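Local structure of inorganic pyrophosphatase (Shewanella sp. AS-11, 6LL8) at residues T62-I71 with P81-I89; A134-L145 with C163-V173. The protein probably hydrolyses inorganic diphosphate to two phosphate ions with the help of divalent metal ions, as a type II pyrophosphatase. All coordinates share one frame; numbering follows the deposited sequence. Where two conformers were deposited one is given.

Contact 1: residues T62-I71 with P81-I89; sequences TSYAGEEVYI and PDDIAQATI
The carboxylate of D83 is gripped from S63-A65. OD1 offers its syn lone pair to the N of Y64 at 2.8 Å, a nearly straight bond (166°), while the amide N of A65 adds a weak bond to OD2. S63 OG also reaches OD2, at 2.6 Å and slightly out of the carboxylate plane, but S63 has a second conformer, so this grip is less certain. With chi1 at 66°, the D83 carboxyl carbon lies between its own backbone N and carbonyl carbon, which turns both oxygens toward S63-A65. Beside this, Y64 CD1 rests 3.5 Å from CG of P81, the two side chains crossing at about a right angle; the hydroxyl of Y64 is bonded elsewhere, to the carbonyl of K61.

Y64-E67 form a type II turn, and the N of G66, 2.8 Å from the O of Q86, ties it to the end of the 3-10 segment. Strand pairing follows: T88 N reaches E67 O at 2.9 Å almost straight (172°), and V69 N bonds to T88 O. Under these bonds V69 CG2 packs on A87 CB and on I84 CD1, each at 4.0 Å. The bridges E68-T88 and V69-I89 are parallel, joining neighbouring strands 68-72 and 88-94 in the six-stranded parallel sheet of the DHH domain.

Contact 2: residues A134-L145 with C163-V173; sequences ANIAGIMMCAIL and CVEALAEIAGV
M141 runs along helix 163-171 to V173 beyond its end, meeting L167, V164, A168 and V173 in turn. CB lies 4.0 Å from CB of L167. CG, placed anti to the backbone N (chi1 -180°), passes V164 with 4.1 Å to its CG1, the two side chains crossing at about a right angle. SD settles 3.7 Å from A168 CB and also touches V173 CB, and the bend at chi3 (69°) brings the terminal CE to V173 CG2. Were M141 an alanine, V164, A168 and V173 would probably lose the side chain that spans them, and a gap would be likely to open beside A168 and V173.

L167 answers from the other side as a knob in the hole formed by A137, M140, M141 and I144. Its two methyls diverge, CD1 going to M140 CB and I144 CD1 while CD2 lies over A137. Next to it, I144 and V164 slide past each other in opposite directions, and their CG2 atoms are only 3.4 Å apart, closer than usual van der Waals contact. Toward the start of helix 134-145 the backbones come close: A137 CB touches I170 CG2 at 3.6 Å, and A171 CB lies against the backbone N of G138. The CA atoms of A134 and A171 approach to 4.3 Å, and G172 ends the second helix in a Schellman motif.

The two axes come within 7.8 Å at 144°, a roughly antiparallel pair. Helix 117-128 touches M140, I144 and C163, whereas helix 176-187 covers L145, V164 and A168; helix 44-53 lies against I139 and C142 of the first helix.

Contact 1 closes before contact 2 opens, so the two follow in series along the chain. Their centres are about 30 Å apart and their nearest atoms about 13 Å, without touching. Contact 1 belongs to the parallel sheet, at strands 68-72 and 88-94; contact 2 is purely helical, joining helices 134-147 and 158-171. The metal site connects them: strand 68-72 leads directly to D73, strand 88-94 to H95, and helix 134-147 ends at D147, all three of which, with D15, hold one magnesium ion. Thus the sheet and the first of the two helices each lead to ligands of the same site from separate parts of the fold.

Contact 1: residues T62-I71 with P81-I89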
loop_
_atom_site.group_PDB
_atom_site.type_symbol
_atom_site.label_atom_id
_atom_site.label_comp_id
_atom_site.label_asym_id
_atom_site.label_seq_id
_atom_site.Cartn_x
_atom_site.Cartn_y
_atom_site.Cartn_z
ATOM N N THR A 62 -15.181 9.995 -2.503
ATOM C CA THR A 62 -13.986 10.838 -2.717
ATOM C C THR A 62 -14.044 12.154 -1.936
ATOM O O THR A 62 -12.959 12.753 -1.761
ATOM C CB THR A 62 -13.714 11.036 -4.195
ATOM O OG1 THR A 62 -14.861 11.587 -4.813
ATOM C CG2 THR A 62 -13.340 9.733 -4.851
ATOM N N SER A 63 -15.198 12.619 -1.514
ATOM C CA SER A 63 -15.279 13.885 -0.756
ATOM C C SER A 63 -15.698 13.597 0.675
ATOM O O SER A 63 -16.677 12.882 0.935
ATOM C CB SER A 63 -16.150 14.885 -1.396
ATOM O OG SER A 63 -16.505 15.873 -0.451
ATOM N N TYR A 64 -14.926 14.164 1.571
ATOM C CA TYR A 64 -15.092 13.908 3.011
ATOM C C TYR A 64 -15.182 15.198 3.814
ATOM O O TYR A 64 -15.207 15.141 5.045
ATOM C CB TYR A 64 -13.928 13.067 3.556
ATOM C CG TYR A 64 -13.924 11.687 2.974
ATOM C CD1 TYR A 64 -13.402 11.471 1.722
ATOM C CD2 TYR A 64 -14.467 10.603 3.647
ATOM C CE1 TYR A 64 -13.400 10.224 1.150
ATOM C CE2 TYR A 64 -14.460 9.338 3.085
ATOM C CZ TYR A 64 -13.910 9.139 1.840
ATOM O OH TYR A 64 -13.914 7.895 1.273
ATOM N N ALA A 65 -15.327 16.353 3.174
ATOM C CA ALA A 65 -15.491 17.596 3.939
ATOM C C ALA A 65 -16.654 17.435 4.919
ATOM O O ALA A 65 -17.733 16.931 4.533
ATOM C CB ALA A 65 -15.756 18.759 3.033
ATOM N N GLY A 66 -16.472 17.887 6.157
ATOM C CA GLY A 66 -17.519 17.839 7.177
ATOM C C GLY A 66 -17.642 16.493 7.869
ATOM O O GLY A 66 -18.449 16.380 8.789
ATOM N N GLU A 67 -16.922 15.490 7.410
ATOM C CA GLU A 67 -16.989 14.130 7.968
ATOM C C GLU A 67 -15.906 13.924 9.002
ATOM O O GLU A 67 -14.922 14.676 9.027
ATOM C CB GLU A 67 -16.824 13.091 6.865
ATOM C CG GLU A 67 -17.820 13.212 5.725
ATOM C CD GLU A 67 -19.272 12.936 6.068
ATOM O OE1 GLU A 67 -19.567 12.414 7.148
ATOM O OE2 GLU A 67 -20.121 13.213 5.222
ATOM N N GLU A 68 -16.071 12.882 9.808
ATOM C CA GLU A 68 -14.998 12.332 10.653
ATOM C C GLU A 68 -14.401 11.155 9.890
ATOM O O GLU A 68 -15.126 10.301 9.383
ATOM C CB GLU A 68 -15.527 11.887 12.003
ATOM C CG GLU A 68 -15.913 13.047 12.904
ATOM C CD GLU A 68 -16.590 12.589 14.180
ATOM O OE1 GLU A 68 -17.565 11.859 14.054
ATOM O OE2 GLU A 68 -16.201 13.060 15.250
ATOM N N VAL A 69 -13.080 11.122 9.856
ATOM C CA VAL A 69 -12.332 10.154 9.048
ATOM C C VAL A 69 -11.304 9.452 9.910
ATOM O O VAL A 69 -10.527 10.086 10.628
ATOM C CB VAL A 69 -11.667 10.823 7.850
ATOM C CG1 VAL A 69 -10.881 9.839 7.026
ATOM C CG2 VAL A 69 -12.684 11.518 6.984
ATOM N N TYR A 70 -11.265 8.130 9.786
ATOM C CA TYR A 70 -10.211 7.284 10.381
ATOM C C TYR A 70 -9.382 6.815 9.209
ATOM O O TYR A 70 -9.835 6.035 8.355
ATOM C CB TYR A 70 -10.800 6.138 11.194
ATOM C CG TYR A 70 -9.907 5.680 12.311
ATOM C CD1 TYR A 70 -8.634 5.194 12.071
ATOM C CD2 TYR A 70 -10.354 5.692 13.622
ATOM C CE1 TYR A 70 -7.814 4.797 13.113
ATOM C CE2 TYR A 70 -9.553 5.272 14.681
ATOM C CZ TYR A 70 -8.262 4.834 14.412
ATOM O OH TYR A 70 -7.399 4.445 15.403
ATOM N N ILE A 71 -8.162 7.341 9.135
ATOM C CA ILE A 71 -7.209 7.083 8.044
ATOM C C ILE A 71 -6.547 5.728 8.291
ATOM O O ILE A 71 -6.120 5.437 9.397
ATOM C CB ILE A 71 -6.167 8.201 7.985
ATOM C CG1 ILE A 71 -6.793 9.565 7.684
ATOM C CG2 ILE A 71 -5.022 7.866 7.032
ATOM C CD1 ILE A 71 -7.260 9.771 6.290
ATOM N N PRO A 81 -7.885 11.866 0.971
ATOM C CA PRO A 81 -8.884 12.562 0.165
ATOM C C PRO A 81 -8.450 14.004 -0.129
ATOM O O PRO A 81 -7.854 14.642 0.723
ATOM C CB PRO A 81 -10.135 12.503 1.054
ATOM C CG PRO A 81 -9.927 11.279 1.936
ATOM C CD PRO A 81 -8.440 11.285 2.215
ATOM N N ASP A 82 -8.886 14.508 -1.269
ATOM C CA ASP A 82 -8.458 15.856 -1.691
ATOM C C ASP A 82 -8.935 16.915 -0.688
ATOM O O ASP A 82 -8.242 17.915 -0.494
ATOM C CB ASP A 82 -8.990 16.176 -3.066
ATOM C CG ASP A 82 -8.321 15.429 -4.189
ATOM O OD1 ASP A 82 -7.237 14.871 -3.959
ATOM O OD2 ASP A 82 -8.856 15.506 -5.311
ATOM N N ASP A 83 -10.092 16.711 -0.064
ATOM C CA ASP A 83 -10.696 17.705 0.851
ATOM C C ASP A 83 -10.509 17.307 2.307
ATOM O O ASP A 83 -11.262 17.767 3.163
ATOM C CB ASP A 83 -12.141 17.985 0.463
ATOM C CG ASP A 83 -13.081 16.809 0.629
ATOM O OD1 ASP A 83 -12.623 15.681 0.951
ATOM O OD2 ASP A 83 -14.296 17.007 0.442
ATOM N N ILE A 84 -9.496 16.501 2.621
ATOM C CA ILE A 84 -9.295 16.066 4.028
ATOM C C ILE A 84 -9.098 17.262 4.961
ATOM O O ILE A 84 -9.442 17.128 6.137
ATOM C CB ILE A 84 -8.165 15.039 4.132
ATOM C CG1 ILE A 84 -8.229 14.197 5.416
ATOM C CG2 ILE A 84 -6.803 15.729 3.983
ATOM C CD1 ILE A 84 -9.434 13.331 5.558
ATOM N N ALA A 85 -8.572 18.403 4.503
ATOM C CA ALA A 85 -8.384 19.549 5.424
ATOM C C ALA A 85 -9.726 20.071 5.938
ATOM O O ALA A 85 -9.713 20.758 6.963
ATOM C CB ALA A 85 -7.588 20.654 4.779
ATOM N N GLN A 86 -10.820 19.782 5.246
ATOM C CA GLN A 86 -12.155 20.224 5.689
ATOM C C GLN A 86 -12.901 19.101 6.388
ATOM O O GLN A 86 -14.068 19.282 6.744
ATOM C CB GLN A 86 -12.950 20.733 4.495
ATOM C CG GLN A 86 -12.412 22.046 3.925
ATOM C CD GLN A 86 -11.348 21.830 2.889
ATOM O OE1 GLN A 86 -11.557 21.116 1.900
ATOM N NE2 GLN A 86 -10.229 22.523 3.064
ATOM N N ALA A 87 -12.243 17.973 6.611
ATOM C CA ALA A 87 -12.746 16.863 7.450
ATOM C C ALA A 87 -12.092 16.947 8.814
ATOM O O ALA A 87 -11.158 17.746 9.009
ATOM C CB ALA A 87 -12.447 15.542 6.792
ATOM N N THR A 88 -12.504 16.087 9.719
ATOM C CA THR A 88 -11.839 15.931 11.005
ATOM C C THR A 88 -11.260 14.519 11.021
ATOM O O THR A 88 -12.001 13.532 10.984
ATOM C CB THR A 88 -12.798 16.134 12.166
ATOM O OG1 THR A 88 -13.336 17.457 12.091
ATOM C CG2 THR A 88 -12.112 15.924 13.494
ATOM N N ILE A 89 -9.936 14.446 11.108
ATOM C CA ILE A 89 -9.269 13.131 11.247
ATOM C C ILE A 89 -9.370 12.721 12.707
ATOM O O ILE A 89 -8.794 13.403 13.590
ATOM C CB ILE A 89 -7.814 13.181 10.767
ATOM C CG1 ILE A 89 -7.722 13.554 9.294
ATOM C CG2 ILE A 89 -7.127 11.854 11.035
ATOM C CD1 ILE A 89 -6.351 13.939 8.818
HETATM O O HOH W 1 -10.416 12.650 -2.813
HETATM O O HOH W 2 -12.182 15.448 -2.204
HETATM O O HOH W 3 -15.415 17.495 10.209
#

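Contact 2: residues A134-L145 with C163-V173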
loop_
_atom_site.group_PDB
_atom_site.type_symbol
_atom_site.label_atom_id
_atom_site.label_comp_id
_atom_site.label_asym_id
_atom_site.label_seq_id
_atom_site.Cartn_x
_atom_site.Cartn_y
_atom_site.Cartn_z
ATOM N N ALA A 134 -14.695 -15.076 11.253
ATOM C CA ALA A 134 -13.911 -15.871 10.311
ATOM C C ALA A 134 -13.659 -15.125 9.004
ATOM O O ALA A 134 -12.535 -15.183 8.472
ATOM C CB ALA A 134 -14.535 -17.216 10.053
ATOM N N ASN A 135 -14.669 -14.493 8.460
ATOM C CA ASN A 135 -14.525 -13.822 7.153
ATOM C C ASN A 135 -13.565 -12.637 7.258
ATOM O O ASN A 135 -12.713 -12.440 6.397
ATOM C CB ASN A 135 -15.893 -13.501 6.538
ATOM C CG ASN A 135 -16.800 -12.571 7.352
ATOM O OD1 ASN A 135 -16.563 -12.261 8.523
ATOM N ND2 ASN A 135 -17.936 -12.209 6.772
ATOM N N ILE A 136 -13.745 -11.817 8.281
ATOM C CA ILE A 136 -12.845 -10.673 8.543
ATOM C C ILE A 136 -11.427 -11.203 8.777
ATOM O O ILE A 136 -10.457 -10.638 8.241
ATOM C CB ILE A 136 -13.316 -9.852 9.752
ATOM C CG1 ILE A 136 -14.690 -9.236 9.505
ATOM C CG2 ILE A 136 -12.263 -8.831 10.152
ATOM C CD1 ILE A 136 -14.660 -8.068 8.627
ATOM N N ALA A 137 -11.296 -12.266 9.544
ATOM C CA ALA A 137 -9.949 -12.803 9.798
ATOM C C ALA A 137 -9.276 -13.189 8.481
ATOM O O ALA A 137 -8.062 -12.976 8.326
ATOM C CB ALA A 137 -10.002 -13.994 10.738
ATOM N N GLY A 138 -10.042 -13.756 7.566
ATOM C CA GLY A 138 -9.462 -14.187 6.299
ATOM C C GLY A 138 -8.900 -13.019 5.512
ATOM O O GLY A 138 -7.817 -13.123 4.953
ATOM N N ILE A 139 -9.675 -11.937 5.397
ATOM C CA ILE A 139 -9.191 -10.807 4.581
ATOM C C ILE A 139 -8.031 -10.129 5.308
ATOM O O ILE A 139 -7.104 -9.642 4.632
ATOM C CB ILE A 139 -10.311 -9.856 4.148
ATOM C CG1 ILE A 139 -10.920 -9.049 5.293
ATOM C CG2 ILE A 139 -11.358 -10.608 3.345
ATOM C CD1 ILE A 139 -11.889 -7.986 4.834
ATOM N N MET A 140 -8.040 -10.053 6.626
ATOM C CA MET A 140 -6.910 -9.479 7.366
ATOM C C MET A 140 -5.646 -10.309 7.138
ATOM O O MET A 140 -4.564 -9.774 6.895
ATOM C CB MET A 140 -7.238 -9.395 8.850
ATOM C CG MET A 140 -8.337 -8.397 9.215
ATOM S SD MET A 140 -8.724 -8.388 10.965
ATOM C CE MET A 140 -7.251 -7.635 11.631
ATOM N N MET A 141 -5.806 -11.620 7.213
ATOM C CA MET A 141 -4.700 -12.552 6.962
ATOM C C MET A 141 -4.114 -12.303 5.575
ATOM O O MET A 141 -2.887 -12.217 5.411
ATOM C CB MET A 141 -5.234 -13.968 7.086
ATOM C CG MET A 141 -4.187 -15.055 6.860
ATOM S SD MET A 141 -4.872 -16.633 6.309
ATOM C CE MET A 141 -5.404 -16.155 4.671
ATOM N N CYS A 142 -4.989 -12.209 4.579
ATOM C CA CYS A 142 -4.523 -11.987 3.194
ATOM C C CYS A 142 -3.780 -10.660 3.107
ATOM O O CYS A 142 -2.736 -10.573 2.427
ATOM C CB CYS A 142 -5.668 -12.010 2.204
ATOM S SG CYS A 142 -6.369 -13.639 1.928
ATOM N N ALA A 143 -4.318 -9.607 3.704
ATOM C CA ALA A 143 -3.635 -8.310 3.636
ATOM C C ALA A 143 -2.218 -8.400 4.195
ATOM O O ALA A 143 -1.278 -7.827 3.605
ATOM C CB ALA A 143 -4.416 -7.263 4.380
ATOM N N ILE A 144 -2.026 -9.117 5.301
ATOM C CA ILE A 144 -0.692 -9.188 5.925
ATOM C C ILE A 144 0.228 -10.020 5.034
ATOM O O ILE A 144 1.400 -9.670 4.874
ATOM C CB ILE A 144 -0.787 -9.733 7.359
ATOM C CG1 ILE A 144 -1.702 -8.887 8.249
ATOM C CG2 ILE A 144 0.618 -9.834 7.955
ATOM C CD1 ILE A 144 -2.149 -9.577 9.495
ATOM N N LEU A 145 -0.265 -11.120 4.487
ATOM C CA LEU A 145 0.537 -11.926 3.546
ATOM C C LEU A 145 0.952 -11.091 2.346
ATOM O O LEU A 145 2.057 -11.264 1.815
ATOM C CB LEU A 145 -0.272 -13.141 3.110
ATOM C CG LEU A 145 -0.412 -14.234 4.156
ATOM C CD1 LEU A 145 -1.553 -15.152 3.750
ATOM C CD2 LEU A 145 0.876 -15.009 4.347
ATOM N N CYS A 163 0.458 -12.822 13.921
ATOM C CA CYS A 163 -0.887 -12.375 13.554
ATOM C C CYS A 163 -1.461 -13.255 12.430
ATOM O O CYS A 163 -2.609 -13.692 12.504
ATOM C CB CYS A 163 -0.730 -10.908 13.222
ATOM S SG CYS A 163 -2.325 -10.134 13.044
ATOM N N VAL A 164 -0.672 -13.506 11.392
ATOM C CA VAL A 164 -1.149 -14.383 10.291
ATOM C C VAL A 164 -1.508 -15.764 10.861
ATOM O O VAL A 164 -2.535 -16.324 10.471
ATOM C CB VAL A 164 -0.137 -14.470 9.155
ATOM C CG1 VAL A 164 -0.423 -15.653 8.234
ATOM C CG2 VAL A 164 -0.125 -13.175 8.371
ATOM N N GLU A 165 -0.655 -16.318 11.714
ATOM C CA GLU A 165 -0.942 -17.664 12.257
ATOM C C GLU A 165 -2.273 -17.638 13.016
ATOM O O GLU A 165 -3.093 -18.562 12.877
ATOM C CB GLU A 165 0.223 -18.100 13.138
ATOM C CG GLU A 165 1.471 -18.421 12.333
ATOM C CD GLU A 165 2.728 -18.664 13.145
ATOM O OE1 GLU A 165 2.737 -18.297 14.337
ATOM O OE2 GLU A 165 3.712 -19.123 12.528
ATOM N N ALA A 166 -2.487 -16.628 13.862
ATOM C CA ALA A 166 -3.720 -16.551 14.679
ATOM C C ALA A 166 -4.937 -16.345 13.773
ATOM O O ALA A 166 -5.981 -16.985 13.943
ATOM C CB ALA A 166 -3.618 -15.433 15.670
ATOM N N LEU A 167 -4.809 -15.440 12.793
ATOM C CA LEU A 167 -5.934 -15.164 11.887
ATOM C C LEU A 167 -6.245 -16.353 10.986
ATOM O O LEU A 167 -7.428 -16.589 10.698
ATOM C CB LEU A 167 -5.650 -13.914 11.051
ATOM C CG LEU A 167 -5.570 -12.622 11.836
ATOM C CD1 LEU A 167 -4.957 -11.532 10.959
ATOM C CD2 LEU A 167 -6.926 -12.172 12.345
ATOM N N ALA A 168 -5.226 -17.053 10.510
ATOM C CA ALA A 168 -5.440 -18.224 9.647
ATOM C C ALA A 168 -6.249 -19.266 10.421
ATOM O O ALA A 168 -7.156 -19.862 9.848
ATOM C CB ALA A 168 -4.143 -18.822 9.194
ATOM N N GLU A 169 -5.954 -19.458 11.701
ATOM C CA GLU A 169 -6.717 -20.439 12.530
ATOM C C GLU A 169 -8.171 -19.991 12.618
ATOM O O GLU A 169 -9.071 -20.793 12.416
ATOM C CB GLU A 169 -6.051 -20.578 13.899
ATOM C CG GLU A 169 -6.717 -21.544 14.862
ATOM C CD GLU A 169 -5.988 -21.719 16.184
ATOM O OE1 GLU A 169 -6.004 -20.780 16.938
ATOM O OE2 GLU A 169 -5.447 -22.817 16.453
ATOM N N ILE A 170 -8.423 -18.709 12.877
ATOM C CA ILE A 170 -9.808 -18.196 12.986
ATOM C C ILE A 170 -10.532 -18.349 11.660
ATOM O O ILE A 170 -11.708 -18.689 11.622
ATOM C CB ILE A 170 -9.797 -16.740 13.468
ATOM C CG1 ILE A 170 -9.237 -16.633 14.880
ATOM C CG2 ILE A 170 -11.180 -16.133 13.379
ATOM C CD1 ILE A 170 -8.835 -15.237 15.269
ATOM N N ALA A 171 -9.818 -18.071 10.559
ATOM C CA ALA A 171 -10.415 -18.107 9.219
ATOM C C ALA A 171 -10.596 -19.526 8.706
ATOM O O ALA A 171 -11.231 -19.673 7.664
ATOM C CB ALA A 171 -9.572 -17.332 8.240
ATOM N N GLY A 172 -9.994 -20.514 9.331
ATOM C CA GLY A 172 -10.072 -21.891 8.822
ATOM C C GLY A 172 -9.135 -22.142 7.654
ATOM O O GLY A 172 -9.415 -23.031 6.821
ATOM N N VAL A 173 -8.015 -21.415 7.580
ATOM C CA VAL A 173 -7.016 -21.573 6.496
ATOM C C VAL A 173 -5.819 -22.339 7.055
ATOM O O VAL A 173 -5.119 -21.821 7.927
ATOM C CB VAL A 173 -6.582 -20.214 5.957
ATOM C CG1 VAL A 173 -5.463 -20.362 4.948
ATOM C CG2 VAL A 173 -7.775 -19.488 5.352
HETATM O O HOH W 4 -12.844 -17.502 6.647
#